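Local coordinates for protein arylamine n-acetyltransferase NAT (Mycobacterium tuberculosis, PDB 4BGF) that catalyses transfer of an acetyl group from acetyl-CoA to arylamines, probably by way of an acetylated enzyme intermediate as in related N-acetyltransferases, at residues Y86-F91 and L113-P118; L139-G144 and Y154-R159; I12-A17 and Q26-V31. One frame throughout, in Å; residues are numbered along the deposited sequence.

Contact 1. Residues Y86-F91 and L113-P118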
loop_
_atom_site.group_PDB
_atom_site.type_symbol
_atom_site.label_atom_id
_atom_site.label_comp_id
_atom_site.label_asym_id
_atom_site.label_seq_id
_atom_site.Cartn_x
_atom_site.Cartn_y
_atom_site.Cartn_z
ATOM N N TYR A 86 5.919 2.726 -18.943
ATOM C CA TYR A 86 6.323 3.755 -17.980
ATOM C C TYR A 86 7.759 3.464 -17.558
ATOM O O TYR A 86 8.216 2.341 -17.675
ATOM C CB TYR A 86 5.423 3.764 -16.735
ATOM C CG TYR A 86 3.966 4.136 -16.956
ATOM C CD1 TYR A 86 3.051 3.218 -17.482
ATOM C CD2 TYR A 86 3.495 5.381 -16.608
ATOM C CE1 TYR A 86 1.746 3.527 -17.652
ATOM C CE2 TYR A 86 2.162 5.702 -16.805
ATOM C CZ TYR A 86 1.298 4.770 -17.320
ATOM O OH TYR A 86 -0.015 5.090 -17.516
ATOM N N ARG A 87 8.478 4.479 -17.093
ATOM C CA ARG A 87 9.804 4.277 -16.525
ATOM C C ARG A 87 9.673 4.260 -15.031
ATOM O O ARG A 87 9.269 5.252 -14.460
ATOM C CB ARG A 87 10.759 5.390 -16.923
ATOM C CG ARG A 87 12.110 5.314 -16.228
ATOM C CD ARG A 87 13.131 4.646 -17.093
ATOM N NE ARG A 87 14.484 4.877 -16.619
ATOM C CZ ARG A 87 15.080 6.065 -16.584
ATOM N NH1 ARG A 87 14.447 7.161 -16.991
ATOM N NH2 ARG A 87 16.322 6.153 -16.134
ATOM N N VAL A 88 10.027 3.142 -14.406
ATOM C CA VAL A 88 9.818 2.941 -12.976
ATOM C C VAL A 88 11.126 2.824 -12.188
ATOM O O VAL A 88 11.900 1.916 -12.408
ATOM C CB VAL A 88 8.981 1.646 -12.713
ATOM C CG1 VAL A 88 8.598 1.507 -11.214
ATOM C CG2 VAL A 88 7.747 1.578 -13.603
ATOM N N ARG A 89 11.337 3.745 -11.252
ATOM C CA ARG A 89 12.449 3.699 -10.310
ATOM C C ARG A 89 11.892 3.417 -8.917
ATOM O O ARG A 89 11.045 4.144 -8.438
ATOM C CB ARG A 89 13.168 5.042 -10.320
ATOM C CG ARG A 89 13.857 5.376 -11.648
ATOM C CD ARG A 89 14.820 6.520 -11.532
ATOM N NE ARG A 89 14.175 7.824 -11.394
ATOM C CZ ARG A 89 13.770 8.583 -12.412
ATOM N NH1 ARG A 89 13.915 8.177 -13.669
ATOM N NH2 ARG A 89 13.207 9.763 -12.173
ATOM N N ARG A 90 12.357 2.370 -8.255
ATOM C CA ARG A 90 11.836 2.059 -6.929
ATOM C C ARG A 90 12.634 2.745 -5.807
ATOM O O ARG A 90 13.865 2.667 -5.783
ATOM C CB ARG A 90 11.853 0.557 -6.746
ATOM C CG ARG A 90 10.926 -0.133 -7.675
ATOM C CD ARG A 90 11.247 -1.587 -7.778
ATOM N NE ARG A 90 10.368 -2.296 -8.703
ATOM C CZ ARG A 90 9.107 -2.632 -8.456
ATOM N NH1 ARG A 90 8.518 -2.300 -7.327
ATOM N NH2 ARG A 90 8.430 -3.294 -9.354
ATOM N N PHE A 91 11.912 3.374 -4.862
ATOM C CA PHE A 91 12.500 4.139 -3.750
ATOM C C PHE A 91 12.259 3.461 -2.411
ATOM O O PHE A 91 11.282 2.726 -2.259
ATOM C CB PHE A 91 11.876 5.545 -3.665
ATOM C CG PHE A 91 12.080 6.386 -4.900
ATOM C CD1 PHE A 91 13.260 6.293 -5.649
ATOM C CD2 PHE A 91 11.095 7.256 -5.325
ATOM C CE1 PHE A 91 13.449 7.062 -6.781
ATOM C CE2 PHE A 91 11.266 8.027 -6.463
ATOM C CZ PHE A 91 12.443 7.921 -7.194
ATOM N N LEU A 113 7.316 4.390 -5.528
ATOM C CA LEU A 113 7.783 4.448 -6.926
ATOM C C LEU A 113 7.934 5.869 -7.383
ATOM O O LEU A 113 7.168 6.728 -6.967
ATOM C CB LEU A 113 6.785 3.809 -7.890
ATOM C CG LEU A 113 6.303 2.432 -7.493
ATOM C CD1 LEU A 113 5.256 1.974 -8.502
ATOM C CD2 LEU A 113 7.478 1.462 -7.354
ATOM N N GLY A 114 8.912 6.098 -8.265
ATOM C CA GLY A 114 9.035 7.342 -9.011
ATOM C C GLY A 114 8.886 7.044 -10.496
ATOM O O GLY A 114 9.731 6.372 -11.068
ATOM N N VAL A 115 7.824 7.559 -11.111
ATOM C CA VAL A 115 7.404 7.131 -12.438
ATOM C C VAL A 115 7.510 8.293 -13.426
ATOM O O VAL A 115 7.132 9.410 -13.094
ATOM C CB VAL A 115 5.944 6.539 -12.391
ATOM C CG1 VAL A 115 5.273 6.519 -13.751
ATOM C CG2 VAL A 115 5.961 5.137 -11.787
ATOM N N THR A 116 8.077 8.027 -14.610
ATOM C CA THR A 116 7.979 8.940 -15.745
ATOM C C THR A 116 7.321 8.222 -16.917
ATOM O O THR A 116 7.148 7.008 -16.893
ATOM C CB THR A 116 9.331 9.536 -16.187
ATOM O OG1 THR A 116 10.241 8.490 -16.538
ATOM C CG2 THR A 116 9.910 10.384 -15.082
ATOM N N PHE A 117 6.917 9.004 -17.914
ATOM C CA PHE A 117 6.218 8.515 -19.100
ATOM C C PHE A 117 6.414 9.598 -20.158
ATOM O O PHE A 117 6.962 10.660 -19.850
ATOM C CB PHE A 117 4.709 8.207 -18.820
ATOM C CG PHE A 117 3.973 9.322 -18.184
ATOM C CD1 PHE A 117 4.004 9.488 -16.826
ATOM C CD2 PHE A 117 3.264 10.213 -18.941
ATOM C CE1 PHE A 117 3.343 10.528 -16.224
ATOM C CE2 PHE A 117 2.600 11.257 -18.353
ATOM C CZ PHE A 117 2.642 11.418 -16.986
ATOM N N PRO A 118 5.997 9.321 -21.408
ATOM C CA PRO A 118 6.215 10.249 -22.516
ATOM C C PRO A 118 5.599 11.614 -22.303
ATOM O O PRO A 118 4.425 11.738 -21.992
ATOM C CB PRO A 118 5.554 9.537 -23.686
ATOM C CG PRO A 118 5.737 8.151 -23.377
ATOM C CD PRO A 118 5.513 8.030 -21.909
#
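Four backbone hydrogen bonds join Arg-87 with Thr-116 and Arg-89 with Gly-114, the two hydrogen-bonded pairs of an antiparallel strand pair. All four are nearly straight; Gly-114 N reaches Arg-89 O at 2.9 Å with 170° at the hydrogen. Between them Val-88 faces Val-115 in a non-hydrogen-bonded pair, and Val-115 CA also directs its hydrogen at Arg-87 O (3.3 Å).

Packing is close on the face that carries Val-88, Arg-90, Leu-113 and Val-115. Leu-113 CD2 lies 3.8 Å from Arg-90 CG, the two side chains running alongside each other, and touches Val-88 CG1 as well. Helix 70-83 covers this face: Leu-81 meets both valines, and the extended Arg-90 chain delivers its guanidinium to the carbonyls of Asn-74 and Gly-75. At the strand end the Tyr-86 ring brings CD2 to 3.6 Å from Val-115 CG1 and also touches Phe-117 CB, while its hydroxyl bonds to Thr-21 O. The Phe-91 end is tight too, with CE2 3.5 Å from Gly-114 CA and Arg-89 O over the ring centre.

The solvent side is the end of the other face that carries Arg-87, Arg-89 and Thr-116. Arg-87 CG is anti to the backbone N (chi1 173°), its chain then bends at chi2, and the guanidinium is led away from the partner strand; CB remains 3.2 Å from Thr-116 OG1. Arg-89 NH1 sits over one face of that guanidinium. The arrangement is that of neighbouring inner strands in the seven-stranded antiparallel sheet of an arylamine N-acetyltransferase, one face packed on helix 70-83.

Contact 2. Residues L139-G144 and Y154-R159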
loop_
_atom_site.group_PDB
_atom_site.type_symbol
_atom_site.label_atom_id
_atom_site.label_comp_id
_atom_site.label_asym_id
_atom_site.label_seq_id
_atom_site.Cartn_x
_atom_site.Cartn_y
_atom_site.Cartn_z
ATOM N N LEU A 139 1.327 11.934 -7.689
ATOM C CA LEU A 139 1.787 13.231 -7.227
ATOM C C LEU A 139 3.061 13.671 -7.932
ATOM O O LEU A 139 4.090 12.997 -7.845
ATOM C CB LEU A 139 2.049 13.213 -5.722
ATOM C CG LEU A 139 0.847 12.795 -4.894
ATOM C CD1 LEU A 139 1.312 12.591 -3.481
ATOM C CD2 LEU A 139 -0.286 13.842 -4.977
ATOM N N ARG A 140 2.981 14.822 -8.602
ATOM C CA ARG A 140 4.143 15.511 -9.151
ATOM C C ARG A 140 5.168 15.698 -8.034
ATOM O O ARG A 140 4.841 16.136 -6.939
ATOM C CB ARG A 140 3.710 16.861 -9.751
ATOM C CG ARG A 140 4.813 17.747 -10.342
ATOM C CD ARG A 140 5.586 17.082 -11.491
ATOM N NE ARG A 140 4.735 16.754 -12.636
ATOM C CZ ARG A 140 4.641 17.470 -13.756
ATOM N NH1 ARG A 140 5.343 18.581 -13.928
ATOM N NH2 ARG A 140 3.832 17.069 -14.719
ATOM N N LEU A 141 6.405 15.322 -8.320
ATOM C CA LEU A 141 7.478 15.335 -7.352
ATOM C C LEU A 141 8.097 16.722 -7.273
ATOM O O LEU A 141 9.133 16.975 -7.873
ATOM C CB LEU A 141 8.498 14.304 -7.795
ATOM C CG LEU A 141 9.902 14.189 -7.217
ATOM C CD1 LEU A 141 9.961 13.777 -5.760
ATOM C CD2 LEU A 141 10.613 13.178 -8.053
ATOM N N GLU A 142 7.431 17.626 -6.558
ATOM C CA GLU A 142 7.909 18.995 -6.384
ATOM C C GLU A 142 7.544 19.413 -4.979
ATOM O O GLU A 142 6.494 19.045 -4.470
ATOM C CB GLU A 142 7.285 19.961 -7.417
ATOM C CG GLU A 142 5.735 19.987 -7.448
ATOM C CD GLU A 142 5.138 21.141 -8.250
ATOM O OE1 GLU A 142 5.736 22.238 -8.262
ATOM O OE2 GLU A 142 4.053 20.950 -8.852
ATOM N N THR A 143 8.394 20.207 -4.352
ATOM C CA THR A 143 8.155 20.553 -2.968
ATOM C C THR A 143 7.155 21.712 -2.833
ATOM O O THR A 143 6.823 22.396 -3.807
ATOM C CB THR A 143 9.467 20.848 -2.231
ATOM O OG1 THR A 143 10.244 21.796 -2.962
ATOM C CG2 THR A 143 10.240 19.576 -2.105
ATOM N N GLY A 144 6.647 21.881 -1.617
ATOM C CA GLY A 144 5.809 23.010 -1.273
ATOM C C GLY A 144 4.415 22.974 -1.850
ATOM O O GLY A 144 3.436 23.089 -1.113
ATOM N N TYR A 154 -2.251 16.336 -0.825
ATOM C CA TYR A 154 -0.942 15.942 -0.341
ATOM C C TYR A 154 0.091 16.980 -0.719
ATOM O O TYR A 154 -0.150 17.861 -1.544
ATOM C CB TYR A 154 -0.542 14.568 -0.904
ATOM C CG TYR A 154 -1.194 13.400 -0.188
ATOM C CD1 TYR A 154 -2.566 13.308 -0.107
ATOM C CD2 TYR A 154 -0.438 12.396 0.399
ATOM C CE1 TYR A 154 -3.170 12.269 0.527
ATOM C CE2 TYR A 154 -1.038 11.350 1.044
ATOM C CZ TYR A 154 -2.402 11.293 1.101
ATOM O OH TYR A 154 -3.032 10.270 1.732
ATOM N N ARG A 155 1.235 16.858 -0.079
ATOM C CA ARG A 155 2.315 17.787 -0.272
ATOM C C ARG A 155 3.659 17.095 0.026
ATOM O O ARG A 155 3.725 16.215 0.884
ATOM C CB ARG A 155 2.085 18.980 0.651
ATOM C CG ARG A 155 3.197 19.963 0.716
ATOM C CD ARG A 155 2.837 21.157 1.566
ATOM N NE ARG A 155 3.014 20.905 2.995
ATOM C CZ ARG A 155 2.857 21.817 3.954
ATOM N NH1 ARG A 155 2.508 23.054 3.668
ATOM N NH2 ARG A 155 3.053 21.489 5.210
ATOM N N LEU A 156 4.705 17.486 -0.711
ATOM C CA LEU A 156 6.093 17.080 -0.456
ATOM C C LEU A 156 6.851 18.284 0.064
ATOM O O LEU A 156 6.627 19.393 -0.401
ATOM C CB LEU A 156 6.767 16.625 -1.740
ATOM C CG LEU A 156 6.380 15.247 -2.272
ATOM C CD1 LEU A 156 6.258 15.246 -3.775
ATOM C CD2 LEU A 156 7.364 14.225 -1.842
ATOM N N GLU A 157 7.749 18.073 1.015
ATOM C CA GLU A 157 8.543 19.164 1.566
ATOM C C GLU A 157 9.976 18.697 1.578
ATOM O O GLU A 157 10.246 17.507 1.568
ATOM C CB GLU A 157 8.055 19.576 2.960
ATOM C CG GLU A 157 6.611 20.185 2.979
ATOM C CD GLU A 157 6.512 21.657 2.568
ATOM O OE1 GLU A 157 7.228 22.063 1.639
ATOM O OE2 GLU A 157 5.689 22.407 3.151
ATOM N N ASP A 158 10.902 19.638 1.503
ATOM C CA ASP A 158 12.321 19.314 1.510
ATOM C C ASP A 158 12.747 18.986 2.927
ATOM O O ASP A 158 12.183 19.496 3.896
ATOM C CB ASP A 158 13.150 20.499 0.994
ATOM C CG ASP A 158 13.860 20.212 -0.323
ATOM O OD1 ASP A 158 13.462 19.301 -1.064
ATOM O OD2 ASP A 158 14.827 20.935 -0.631
ATOM N N ARG A 159 13.742 18.114 3.013
ATOM C CA ARG A 159 14.440 17.780 4.246
ATOM C C ARG A 159 15.924 17.649 3.845
ATOM O O ARG A 159 16.237 17.696 2.653
ATOM C CB ARG A 159 13.884 16.475 4.824
HETATM O O HOH W 1 2.181 24.510 0.892
#
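Leu-156 turns its CG anti to its own carbonyl carbon (chi1 -75°), which carries CD1 in against the bend at Arg-140 and Leu-141; Leu-139 has the same first torsion (chi1 -57°) and brings CD1 onto Tyr-154 CB. Leu-141 is the centre of an inverse gamma turn, and the Leu-156 CD1 methyl rests against this turn, 3.6 Å from Arg-140 O and also meeting Leu-141 CA, while Leu-156 CB lies against Glu-142 O. At the other end Leu-139 CD1 and Tyr-154 CB are 3.7 Å apart, and the tyrosine ring continues away to place its hydroxyl on Gln-133 O.

One direct backbone hydrogen bond links the segments: Gly-144 N gives to Leu-156 O at 2.8 Å, the donor almost straight ahead of the carbonyl but the bond bent to 144° at the hydrogen. The same oxygen is approached by Thr-143 CA at 3.2 Å. Thr-143 CG2 extends across to Asp-158 OD1, a contact of methyl and carboxylate at 3.4 Å.

Around Gly-144, whose phi is positive, the polar side chains gather. Arg-155 lays its CD 3.4 Å from Gly-144 O, and a water in the plane of its guanidinium donates a hydrogen bond to that oxygen and accepts one from Arg-155 NH1. Glu-157 OE2 stands over the guanidinium face, 3.1 Å from Arg-155 NE, a salt bridge of charges without an N-H directed at the oxygen. Gln-166 and Trp-173 also hold Arg-155, by a hydrogen bond and a cation-pi contact. Strands 139-140 and 154-159 are opposite edges of the antiparallel sheet, and this irregular link brings them into contact, consistent with the barrel-like second domain of arylamine N-acetyltransferases.

Contact 3. Residues I12-A17 and Q26-V31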
loop_
_atom_site.group_PDB
_atom_site.type_symbol
_atom_site.label_atom_id
_atom_site.label_comp_id
_atom_site.label_asym_id
_atom_site.label_seq_id
_atom_site.Cartn_x
_atom_site.Cartn_y
_atom_site.Cartn_z
ATOM N N ILE A 12 -8.741 -6.302 -11.026
ATOM C CA ILE A 12 -9.153 -4.977 -10.591
ATOM C C ILE A 12 -10.247 -4.416 -11.509
ATOM O O ILE A 12 -10.741 -3.322 -11.278
ATOM C CB ILE A 12 -7.928 -4.006 -10.518
ATOM C CG1 ILE A 12 -7.464 -3.550 -11.914
ATOM C CG2 ILE A 12 -6.791 -4.673 -9.757
ATOM C CD1 ILE A 12 -6.305 -2.587 -11.890
ATOM N N ASN A 13 -10.633 -5.186 -12.526
ATOM C CA ASN A 13 -11.681 -4.800 -13.467
ATOM C C ASN A 13 -11.359 -3.453 -14.105
ATOM O O ASN A 13 -12.135 -2.499 -14.029
ATOM C CB ASN A 13 -13.044 -4.770 -12.764
ATOM C CG ASN A 13 -14.218 -4.921 -13.725
ATOM O OD1 ASN A 13 -14.054 -5.235 -14.912
ATOM N ND2 ASN A 13 -15.425 -4.711 -13.198
ATOM N N TYR A 14 -10.191 -3.375 -14.726
ATOM C CA TYR A 14 -9.793 -2.167 -15.404
ATOM C C TYR A 14 -10.231 -2.235 -16.849
ATOM O O TYR A 14 -9.858 -3.141 -17.586
ATOM C CB TYR A 14 -8.285 -1.949 -15.306
ATOM C CG TYR A 14 -7.820 -0.729 -16.047
ATOM C CD1 TYR A 14 -8.029 0.537 -15.541
ATOM C CD2 TYR A 14 -7.187 -0.850 -17.255
ATOM C CE1 TYR A 14 -7.604 1.645 -16.219
ATOM C CE2 TYR A 14 -6.777 0.244 -17.954
ATOM C CZ TYR A 14 -6.973 1.491 -17.430
ATOM O OH TYR A 14 -6.545 2.577 -18.164
ATOM N N ARG A 15 -11.046 -1.252 -17.209
ATOM C CA ARG A 15 -11.440 -0.974 -18.574
ATOM C C ARG A 15 -11.004 0.458 -18.799
ATOM O O ARG A 15 -11.494 1.366 -18.129
ATOM C CB ARG A 15 -12.960 -1.065 -18.742
ATOM C CG ARG A 15 -13.564 -2.409 -18.387
ATOM C CD ARG A 15 -13.311 -3.428 -19.468
ATOM N NE ARG A 15 -13.107 -4.753 -18.896
ATOM C CZ ARG A 15 -14.071 -5.630 -18.614
ATOM N NH1 ARG A 15 -15.348 -5.360 -18.868
ATOM N NH2 ARG A 15 -13.745 -6.803 -18.081
ATOM N N GLY A 16 -10.047 0.662 -19.694
ATOM C CA GLY A 16 -9.640 2.001 -20.073
ATOM C C GLY A 16 -8.497 1.882 -21.044
ATOM O O GLY A 16 -8.161 0.766 -21.447
ATOM N N ALA A 17 -7.901 3.017 -21.415
ATOM C CA ALA A 17 -6.716 3.027 -22.278
ATOM C C ALA A 17 -5.545 2.341 -21.578
ATOM O O ALA A 17 -5.540 2.244 -20.354
ATOM C CB ALA A 17 -6.346 4.448 -22.644
ATOM N N GLN A 26 -3.481 7.651 -13.272
ATOM C CA GLN A 26 -4.459 8.005 -12.252
ATOM C C GLN A 26 -5.543 6.912 -12.092
ATOM O O GLN A 26 -5.874 6.528 -10.975
ATOM C CB GLN A 26 -5.071 9.378 -12.595
ATOM C CG GLN A 26 -6.370 9.755 -11.882
ATOM C CD GLN A 26 -6.188 10.138 -10.431
ATOM O OE1 GLN A 26 -6.161 11.306 -10.081
ATOM N NE2 GLN A 26 -6.088 9.152 -9.581
ATOM N N ASP A 27 -6.078 6.410 -13.207
ATOM C CA ASP A 27 -7.150 5.408 -13.192
ATOM C C ASP A 27 -6.716 4.054 -12.633
ATOM O O ASP A 27 -7.494 3.332 -11.990
ATOM C CB ASP A 27 -7.709 5.197 -14.608
ATOM C CG ASP A 27 -8.397 6.439 -15.163
ATOM O OD1 ASP A 27 -8.461 7.466 -14.449
ATOM O OD2 ASP A 27 -8.880 6.380 -16.316
ATOM N N LEU A 28 -5.481 3.686 -12.928
ATOM C CA LEU A 28 -4.989 2.413 -12.477
ATOM C C LEU A 28 -4.819 2.432 -10.992
ATOM O O LEU A 28 -5.170 1.472 -10.333
ATOM C CB LEU A 28 -3.679 2.086 -13.141
ATOM C CG LEU A 28 -3.830 1.556 -14.546
ATOM C CD1 LEU A 28 -2.454 1.471 -15.115
ATOM C CD2 LEU A 28 -4.502 0.190 -14.544
ATOM N N VAL A 29 -4.283 3.538 -10.483
ATOM C CA VAL A 29 -4.104 3.739 -9.059
ATOM C C VAL A 29 -5.444 3.665 -8.304
ATOM O O VAL A 29 -5.542 2.980 -7.295
ATOM C CB VAL A 29 -3.374 5.082 -8.774
ATOM C CG1 VAL A 29 -3.562 5.536 -7.344
ATOM C CG2 VAL A 29 -1.851 4.949 -9.031
ATOM N N THR A 30 -6.463 4.379 -8.786
ATOM C CA THR A 30 -7.789 4.376 -8.158
ATOM C C THR A 30 -8.406 2.981 -8.074
ATOM O O THR A 30 -8.831 2.559 -7.028
ATOM C CB THR A 30 -8.763 5.229 -8.954
ATOM O OG1 THR A 30 -8.796 4.725 -10.286
ATOM C CG2 THR A 30 -8.336 6.684 -9.008
ATOM N N VAL A 31 -8.459 2.275 -9.200
ATOM C CA VAL A 31 -9.035 0.938 -9.255
ATOM C C VAL A 31 -8.209 -0.150 -8.532
ATOM O O VAL A 31 -8.760 -1.109 -8.015
ATOM C CB VAL A 31 -9.248 0.544 -10.721
ATOM C CG1 VAL A 31 -10.003 -0.731 -10.820
ATOM C CG2 VAL A 31 -10.051 1.594 -11.433
HETATM O O HOH W 2 -8.474 5.548 -19.306
#
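The chain leaves helix 5-11 at Asn-13, where phi turns positive, and runs on without regular structure past one side of helix segment 26-31, Ile-12 and Val-31 having the nearest CA atoms at 6.1 Å. Tyr-14 is central to the contact. Its CG lies anti to the backbone N (chi1 178°), and the ring is presented to the helix so that Leu-28 CD2 sits over the middle of one face, 3.6 Å from the ring centroid and 9° off the normal, a CH-pi contact. Gly-16 N lies over the opposite face, offset toward the rim, and Asp-27 CB comes to the ring edge, 3.9 Å from Tyr-14 CE1.

Nearer the helix 5-11 end, Ile-12 CD1 reaches Leu-28 CD2 at 4.2 Å, and the Ile-12 and Val-31 side chains make an apolar contact, crossing at about a right angle. A water takes a weak bond from Ala-17 N and donates to Asp-27 OD2. Phe-9 of the preceding helix also meets the Tyr-14 ring. The arrangement is that of an interhelical connection folded back on the second helix of a helical N-terminal region, as in other arylamine N-acetyltransferases.

From the N terminus, contact 3 comes first, folding the connection after helix 5-11 back onto helix 22-35. Contact 1 follows, closing the excursion between strands 87-95 and 110-116, and contact 2 then closes the short loop between strands 139-140 and 154-159. The three are in series; none encloses or crosses another. Contacts 1 and 2 belong to the same antiparallel sheet, one in its interior and the other between its outermost strands, with centres about 16 Å apart. Contact 3 lies about 17 Å from contact 1 between centres. It shapes the N-terminal helical part, contacts 1 and 2 the sheet, and Val-24 of helix 22-35 bridges the two by touching both Tyr-14 and Tyr-86.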